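PDB 4AMM: DYNE8 from Micromonospora chersina, which probably loads acyl units through this acyltransferase domain, one part of the iterative polyketide synthase of enediyne (dynemicin) biosynthesis. Local coordinates for residues Val235-Asn240 with Val246-Arg251; Glu242-Val247 with Ser355-Ala360. One frame throughout, in Å; residues are numbered along the deposited sequence.

Contact 1: residues Val235-Asn240 with Val246-Arg251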
ATOM      1  N   VAL A 235     -19.018 -15.134  -7.433  1.00  9.75           N
ATOM      2  CA  VAL A 235     -17.713 -15.773  -7.075  1.00  8.93           C
ATOM      3  C   VAL A 235     -16.878 -14.834  -6.302  1.00  9.25           C
ATOM      4  O   VAL A 235     -17.033 -13.585  -6.342  1.00  9.99           O
ATOM      5  CB  VAL A 235     -16.963 -16.220  -8.335  1.00 11.07           C
ATOM      6  CG1 VAL A 235     -17.861 -17.291  -9.097  1.00 13.10           C
ATOM      7  CG2 VAL A 235     -16.534 -15.077  -9.206  1.00 11.18           C
ATOM      8  N   VAL A 236     -15.891 -15.380  -5.569  1.00  9.44           N
ATOM      9  CA  VAL A 236     -14.945 -14.523  -4.867  1.00  8.87           C
ATOM     10  C   VAL A 236     -14.076 -13.787  -5.841  1.00  8.82           C
ATOM     11  O   VAL A 236     -13.481 -14.402  -6.776  1.00  9.39           O
ATOM     12  CB  VAL A 236     -14.087 -15.390  -3.936  1.00  8.86           C
ATOM     13  CG1 VAL A 236     -13.010 -14.589  -3.271  1.00 12.38           C
ATOM     14  CG2 VAL A 236     -14.959 -15.978  -2.784  1.00 11.24           C
ATOM     15  N   ALA A 237     -13.995 -12.464  -5.685  1.00  9.33           N
ATOM     16  CA  ALA A 237     -13.203 -11.607  -6.503  1.00  8.80           C
ATOM     17  C   ALA A 237     -11.978 -11.126  -5.771  1.00 10.83           C
ATOM     18  O   ALA A 237     -10.896 -11.067  -6.381  1.00  9.68           O
ATOM     19  CB  ALA A 237     -14.108 -10.392  -6.923  1.00  9.57           C
ATOM     20  N   VAL A 238     -12.107 -10.761  -4.473  1.00  9.32           N
ATOM     21  CA  VAL A 238     -10.960 -10.175  -3.790  1.00  9.28           C
ATOM     22  C   VAL A 238     -10.987 -10.760  -2.376  1.00 11.04           C
ATOM     23  O   VAL A 238     -11.952 -10.601  -1.630  1.00 10.62           O
ATOM     24  CB  VAL A 238     -11.086  -8.648  -3.710  1.00 10.72           C
ATOM     25  CG1 VAL A 238      -9.855  -8.044  -2.943  1.00 13.94           C
ATOM     26  CG2 VAL A 238     -11.265  -7.998  -5.092  1.00 12.21           C
ATOM     27  N   ASP A 239      -9.932 -11.466  -1.988  1.00 10.90           N
ATOM     28  CA  ASP A 239      -9.790 -12.014  -0.597  1.00 11.91           C
ATOM     29  C   ASP A 239      -8.857 -11.113   0.140  1.00 11.57           C
ATOM     30  O   ASP A 239      -7.604 -11.211   0.018  1.00 12.14           O
ATOM     31  CB  ASP A 239      -9.245 -13.434  -0.635  1.00 12.62           C
ATOM     32  CG  ASP A 239      -9.057 -14.006   0.736  1.00 13.00           C
ATOM     33  OD1 ASP A 239      -9.514 -13.413   1.753  1.00 16.13           O
ATOM     34  OD2 ASP A 239      -8.308 -15.063   0.777  1.00 16.05           O
ATOM     35  N   ASN A 240      -9.387 -10.114   0.862  1.00 10.40           N
ATOM     36  CA  ASN A 240      -8.492  -9.082   1.475  1.00 12.10           C
ATOM     37  C   ASN A 240      -8.107  -9.401   2.882  1.00 15.90           C
ATOM     38  O   ASN A 240      -7.229  -8.761   3.450  1.00 21.79           O
ATOM     39  CB  ASN A 240      -9.196  -7.741   1.532  1.00 13.65           C
ATOM     40  CG  ASN A 240      -9.058  -7.005   0.264  1.00 13.26           C
ATOM     41  OD1 ASN A 240      -8.055  -7.201  -0.490  1.00 13.42           O
ATOM     42  ND2 ASN A 240     -10.065  -6.176  -0.047  1.00 13.76           N
ATOM     43  N   VAL A 246     -14.600  -9.691  -1.152  1.00 10.07           N
ATOM     44  CA  VAL A 246     -15.452  -9.052  -2.182  1.00  8.87           C
ATOM     45  C   VAL A 246     -15.887 -10.169  -3.110  1.00  8.96           C
ATOM     46  O   VAL A 246     -15.016 -10.952  -3.590  1.00  9.82           O
ATOM     47  CB  VAL A 246     -14.764  -7.958  -2.900  1.00  9.50           C
ATOM     48  CG1 VAL A 246     -15.673  -7.272  -3.955  1.00 11.84           C
ATOM     49  CG2 VAL A 246     -14.214  -6.902  -1.933  1.00 11.29           C
ATOM     50  N   VAL A 247     -17.139 -10.287  -3.429  1.00  9.50           N
ATOM     51  CA  VAL A 247     -17.703 -11.169  -4.458  1.00  9.53           C
ATOM     52  C   VAL A 247     -18.161 -10.388  -5.658  1.00 10.08           C
ATOM     53  O   VAL A 247     -18.318  -9.148  -5.595  1.00 10.41           O
ATOM     54  CB  VAL A 247     -18.838 -12.092  -3.960  1.00  9.45           C
ATOM     55  CG1 VAL A 247     -18.326 -12.967  -2.798  1.00 12.04           C
ATOM     56  CG2 VAL A 247     -20.080 -11.269  -3.538  1.00 11.55           C
ATOM     57  N   ALA A 248     -18.254 -11.073  -6.790  1.00  9.79           N
ATOM     58  CA  ALA A 248     -18.556 -10.413  -8.085  1.00 10.31           C
ATOM     59  C   ALA A 248     -19.446 -11.316  -8.895  1.00 10.33           C
ATOM     60  O   ALA A 248     -19.435 -12.533  -8.805  1.00 11.67           O
ATOM     61  CB  ALA A 248     -17.297 -10.086  -8.836  1.00 10.17           C
ATOM     62  N   GLY A 249     -20.265 -10.650  -9.742  1.00 11.13           N
ATOM     63  CA  GLY A 249     -21.163 -11.384 -10.714  1.00 11.23           C
ATOM     64  C   GLY A 249     -22.146 -10.387 -11.316  1.00 10.18           C
ATOM     65  O   GLY A 249     -21.930  -9.244 -11.251  1.00 11.46           O
ATOM     66  N   THR A 250     -23.073 -11.023 -12.040  1.00 12.48           N
ATOM     67  CA  THR A 250     -24.121 -10.214 -12.623  1.00 13.25           C
ATOM     68  C   THR A 250     -24.981  -9.611 -11.495  1.00 14.30           C
ATOM     69  O   THR A 250     -25.000 -10.065 -10.345  1.00 14.13           O
ATOM     70  CB  THR A 250     -25.018 -11.026 -13.559  1.00 12.40           C
ATOM     71  OG1 THR A 250     -25.725 -11.967 -12.778  1.00 14.61           O
ATOM     72  CG2 THR A 250     -24.226 -11.685 -14.696  1.00 15.63           C
ATOM     73  N   ARG A 251     -25.860  -8.659 -11.836  1.00 15.31           N
ATOM     74  CA  ARG A 251     -26.692  -8.069 -10.799  1.00 17.44           C
ATOM     75  C   ARG A 251     -27.655  -9.073 -10.149  1.00 16.53           C
ATOM     76  O   ARG A 251     -27.745  -9.160  -8.906  1.00 17.12           O
ATOM     77  CB  ARG A 251     -27.379  -6.806 -11.380  1.00 19.39           C
ATOM     78  CG  ARG A 251     -26.379  -5.677 -11.679  1.00 27.62           C
ATOM     79  CD  ARG A 251     -26.314  -4.519 -10.638  1.00 39.71           C
ATOM     80  NE  ARG A 251     -25.264  -3.590 -11.089  1.00 40.43           N
ATOM     81  CZ  ARG A 251     -24.137  -3.312 -10.431  1.00 39.19           C
ATOM     82  NH1 ARG A 251     -23.889  -3.841  -9.201  1.00 31.76           N
ATOM     83  NH2 ARG A 251     -23.258  -2.477 -11.014  1.00 36.22           N
TER
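A beta hairpin of the smaller, ferredoxin-like part of the acyltransferase domain brings Val235-Asn240 against Val246-Arg251, and a classic beta bulge interrupts the pairing: Ala237 and Val238 both sit opposite Val246. The carbonyl oxygen of Val246 takes two amides at once, Ala237 N at 2.8 Å from Val246 O and Val238 N at 3.0 Å from the same atom. Both donors are tilted from its carbonyl plane, by 18° and 22°. Val246 N returns a bond to Val238 O. On the other side of the bulge Val235 and Ala248 form a regular antiparallel hydrogen-bonded pair, with Ala248 N 2.8 Å from Val235 O. That oxygen also meets the alpha carbon of Val247, 3.1 Å between Val247 CA and Val235 O, a weak CH...O contact.

The side chains of Val238 and Val246 lie alongside each other and point the same way, CB to CB 3.8 Å. Each has CG1 anti to the backbone N (chi1 179° in Val238), which puts CG2 beside its own N; CG2 of Val246 comes against CB of Val238. At the bulge the methyl of Ala237 meets that of Ala248, 3.7 Å between Ala237 CB and Ala248 CB. Met215 of strand 213-218 packs on both Ala237 and Val246, while Val236 lies against Leu222 and Arg226 of helix 222-229.

At the far end of strand 235-241, Asn240 OD1 accepts a hydrogen bond from His175, and Asp239 forms a salt bridge with Arg334. The doubled grip on Val246 O satisfies both bulge amides with a single acceptor, so the strand takes in an extra residue without leaving either N-H of the bulge unpaired in this buried hairpin.

Contact 2: residues Glu242-Val247 with Ser355-Ala360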
ATOM      1  N   GLU A 242      -9.505 -11.748   6.806  1.00 15.11           N
ATOM      2  CA  GLU A 242     -10.548 -12.352   7.622  1.00 15.33           C
ATOM      3  C   GLU A 242     -11.776 -11.482   7.773  1.00 13.53           C
ATOM      4  O   GLU A 242     -12.838 -12.036   8.136  1.00 15.46           O
ATOM      5  CB  GLU A 242     -10.000 -12.773   9.049  1.00 19.12           C
ATOM      6  CG  GLU A 242      -8.796 -13.792   8.924  1.00 25.89           C
ATOM      7  CD  GLU A 242      -9.168 -15.195   8.439  1.00 35.59           C
ATOM      8  OE1 GLU A 242     -10.255 -15.744   8.841  1.00 40.90           O
ATOM      9  OE2 GLU A 242      -8.302 -15.777   7.712  1.00 39.13           O
ATOM     10  N   ARG A 243     -11.618 -10.186   7.520  1.00 12.87           N
ATOM     11  CA  ARG A 243     -12.713  -9.227   7.752  1.00 13.71           C
ATOM     12  C   ARG A 243     -13.234  -8.643   6.475  1.00 14.17           C
ATOM     13  O   ARG A 243     -14.075  -7.792   6.544  1.00 15.04           O
ATOM     14  CB  ARG A 243     -12.197  -8.084   8.679  1.00 13.75           C
ATOM     15  CG  ARG A 243     -11.534  -8.576  10.002  1.00 14.97           C
ATOM     16  CD  ARG A 243     -10.730  -7.513  10.659  1.00 13.37           C
ATOM     17  NE  ARG A 243     -10.138  -8.141  11.843  1.00 15.39           N
ATOM     18  CZ  ARG A 243     -10.648  -8.132  13.075  1.00 14.97           C
ATOM     19  NH1 ARG A 243     -11.781  -7.456  13.329  1.00 14.18           N
ATOM     20  NH2 ARG A 243     -10.065  -8.829  14.023  1.00 16.00           N
ATOM     21  N   HIS A 244     -12.751  -9.085   5.311  1.00 12.42           N
ATOM     22  CA  HIS A 244     -13.129  -8.378   4.090  1.00 11.78           C
ATOM     23  C   HIS A 244     -12.948  -9.286   2.897  1.00 11.33           C
ATOM     24  O   HIS A 244     -11.802  -9.537   2.512  1.00 11.30           O
ATOM     25  CB  HIS A 244     -12.280  -7.126   4.001  1.00 12.82           C
ATOM     26  CG  HIS A 244     -12.583  -6.197   2.881  1.00 14.39           C
ATOM     27  ND1 HIS A 244     -11.822  -5.065   2.700  1.00 19.06           N
ATOM     28  CD2 HIS A 244     -13.492  -6.197   1.875  1.00 19.09           C
ATOM     29  CE1 HIS A 244     -12.265  -4.389   1.661  1.00 18.07           C
ATOM     30  NE2 HIS A 244     -13.234  -5.085   1.108  1.00 15.93           N
ATOM     31  N   VAL A 245     -14.051  -9.727   2.287  1.00  9.91           N
ATOM     32  CA  VAL A 245     -13.969 -10.547   1.025  1.00  9.22           C
ATOM     33  C   VAL A 245     -14.976  -9.902   0.083  1.00  9.16           C
ATOM     34  O   VAL A 245     -16.154  -9.580   0.476  1.00 12.66           O
ATOM     35  CB  VAL A 245     -14.312 -11.941   1.299  1.00  9.37           C
ATOM     36  CG1 VAL A 245     -14.301 -12.761  -0.051  1.00 11.79           C
ATOM     37  CG2 VAL A 245     -13.241 -12.557   2.226  1.00 12.76           C
ATOM     38  N   VAL A 246     -14.600  -9.691  -1.152  1.00 10.07           N
ATOM     39  CA  VAL A 246     -15.452  -9.052  -2.182  1.00  8.87           C
ATOM     40  C   VAL A 246     -15.887 -10.169  -3.110  1.00  8.96           C
ATOM     41  O   VAL A 246     -15.016 -10.952  -3.590  1.00  9.82           O
ATOM     42  CB  VAL A 246     -14.764  -7.958  -2.900  1.00  9.50           C
ATOM     43  CG1 VAL A 246     -15.673  -7.272  -3.955  1.00 11.84           C
ATOM     44  CG2 VAL A 246     -14.214  -6.902  -1.933  1.00 11.29           C
ATOM     45  N   VAL A 247     -17.139 -10.287  -3.429  1.00  9.50           N
ATOM     46  CA  VAL A 247     -17.703 -11.169  -4.458  1.00  9.53           C
ATOM     47  C   VAL A 247     -18.161 -10.388  -5.658  1.00 10.08           C
ATOM     48  O   VAL A 247     -18.318  -9.148  -5.595  1.00 10.41           O
ATOM     49  CB  VAL A 247     -18.838 -12.092  -3.960  1.00  9.45           C
ATOM     50  CG1 VAL A 247     -18.326 -12.967  -2.798  1.00 12.04           C
ATOM     51  CG2 VAL A 247     -20.080 -11.269  -3.538  1.00 11.55           C
ATOM     52  N   SER A 355      -2.421   0.118   2.780  1.00 14.65           N
ATOM     53  CA  SER A 355      -2.027   0.217   4.169  0.50 15.99           C
ATOM     54  C   SER A 355      -3.273   0.026   5.066  1.00 14.28           C
ATOM     55  O   SER A 355      -3.169  -0.618   6.043  1.00 15.25           O
ATOM     56  CB  SER A 355      -1.289   1.514   4.521  0.50 15.85           C
ATOM     57  OG  SER A 355      -1.973   2.619   3.989  0.50 18.93           O
ATOM     58  N   ALA A 356      -4.412   0.570   4.617  1.00 15.59           N
ATOM     59  CA  ALA A 356      -5.675   0.308   5.353  1.00 15.76           C
ATOM     60  C   ALA A 356      -5.977  -1.224   5.356  1.00 14.24           C
ATOM     61  O   ALA A 356      -6.314  -1.783   6.382  1.00 16.00           O
ATOM     62  CB  ALA A 356      -6.790   1.042   4.673  1.00 17.51           C
ATOM     63  N   LEU A 357      -5.862  -1.879   4.161  1.00 13.55           N
ATOM     64  CA  LEU A 357      -6.122  -3.361   4.153  1.00 13.98           C
ATOM     65  C   LEU A 357      -5.130  -4.137   5.039  1.00 12.44           C
ATOM     66  O   LEU A 357      -5.446  -5.065   5.718  1.00 15.19           O
ATOM     67  CB  LEU A 357      -6.068  -3.973   2.753  1.00 14.52           C
ATOM     68  CG  LEU A 357      -7.076  -3.496   1.792  1.00 17.80           C
ATOM     69  CD1 LEU A 357      -6.946  -4.101   0.405  1.00 18.73           C
ATOM     70  CD2 LEU A 357      -8.508  -3.650   2.242  1.00 18.51           C
ATOM     71  N   ALA A 358      -3.833  -3.720   5.041  1.00 13.53           N
ATOM     72  CA  ALA A 358      -2.841  -4.372   5.870  1.00 13.25           C
ATOM     73  C   ALA A 358      -3.064  -4.167   7.360  1.00 15.27           C
ATOM     74  O   ALA A 358      -2.902  -5.041   8.138  1.00 15.14           O
ATOM     75  CB  ALA A 358      -1.425  -3.910   5.460  1.00 16.32           C
ATOM     76  N   GLU A 359      -3.447  -2.932   7.706  1.00 14.70           N
ATOM     77  CA  GLU A 359      -3.807  -2.658   9.091  1.00 16.58           C
ATOM     78  C   GLU A 359      -5.022  -3.529   9.512  1.00 15.52           C
ATOM     79  O   GLU A 359      -5.051  -4.048  10.644  1.00 16.54           O
ATOM     80  CB  GLU A 359      -4.110  -1.191   9.296  1.00 18.67           C
ATOM     81  CG  GLU A 359      -2.867  -0.293   9.314  1.00 22.23           C
ATOM     82  CD  GLU A 359      -3.216   1.210   9.706  1.00 28.23           C
ATOM     83  OE1 GLU A 359      -4.310   1.753   9.307  1.00 33.76           O
ATOM     84  OE2 GLU A 359      -2.376   1.813  10.425  1.00 33.73           O
ATOM     85  N   ALA A 360      -5.986  -3.672   8.579  1.00 14.80           N
ATOM     86  CA  ALA A 360      -7.146  -4.547   8.928  1.00 16.89           C
ATOM     87  C   ALA A 360      -6.714  -5.972   9.169  1.00 17.58           C
ATOM     88  O   ALA A 360      -7.442  -6.776   9.765  1.00 17.75           O
ATOM     89  CB  ALA A 360      -8.266  -4.420   7.848  1.00 16.80           C
TER
HETATM   90  O   HOH W   1      -7.647  -9.369  11.002  1.00 30.87           O
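Arg243, in the turn that leads into the second strand of the hairpin, is the first residue of Glu242-Val247 to meet the helix Ser355-Ala360. It reaches the last residue of that segment, with 3.5 Å between Arg243 CD and Ala360 O. The side chain leaves the backbone with CG anti to the carbonyl carbon (chi1 -53°) and runs extended from CG to NE, which carries it alongside the Ala360 carbonyl. Arg243 NE is 3.7 Å from Ala360 O, and a water links the two instead: it accepts from Arg243 NE at 2.9 Å and donates to Ala360 O, also at 2.9 Å. This water lies at the edge of the guanidinium and in its plane, whereas Ala360 O approaches the group obliquely. The water-mediated link thus joins the arginine to a backbone carbonyl at an exposed surface.

The contact spans two parts of the acyltransferase domain. Strand 244-250 belongs to the mixed sheet of the smaller, ferredoxin-like part, while helix 353-360 follows strand 344-347 of the parallel sheet in the larger, hydrolase-like part.

At His244 a ring meets a methyl. CG of His244 stands anti to the backbone N (chi1 -175°), directing the imidazole toward Leu357, whose side chain crosses it at about a right angle. One methyl branch makes this van der Waals packing: Leu357 CD2 is 3.6 Å from His244 ND1 and 3.9 Å from His244 CE1, and it comes to the ring obliquely. His244 also rests on Ser217 of the adjoining strand. From the helix side, Leu357 packs in addition on His175, within the GxSxG pattern consistent with a nucleophile elbow at Ser176.

In the fold
From the N terminus, the chain passes the presumed nucleophile elbow around Ser176 before it reaches strand 235-241. Contact 1 then closes the shorter loop, a hairpin with five residues between its segments, inside the mixed sheet. Contact 2 starts within that turn, at 242-247, and closes a much longer loop of 107 residues on helix 353-360. The two loops follow one another along the chain, neither enclosing the other, with Val246 and Val247 common to their segments. They also touch in space, where Asn240 of the first meets Leu357 of the second. Together they tie the hairpin within its own sheet and link its turn end to the helix beside the parallel sheet.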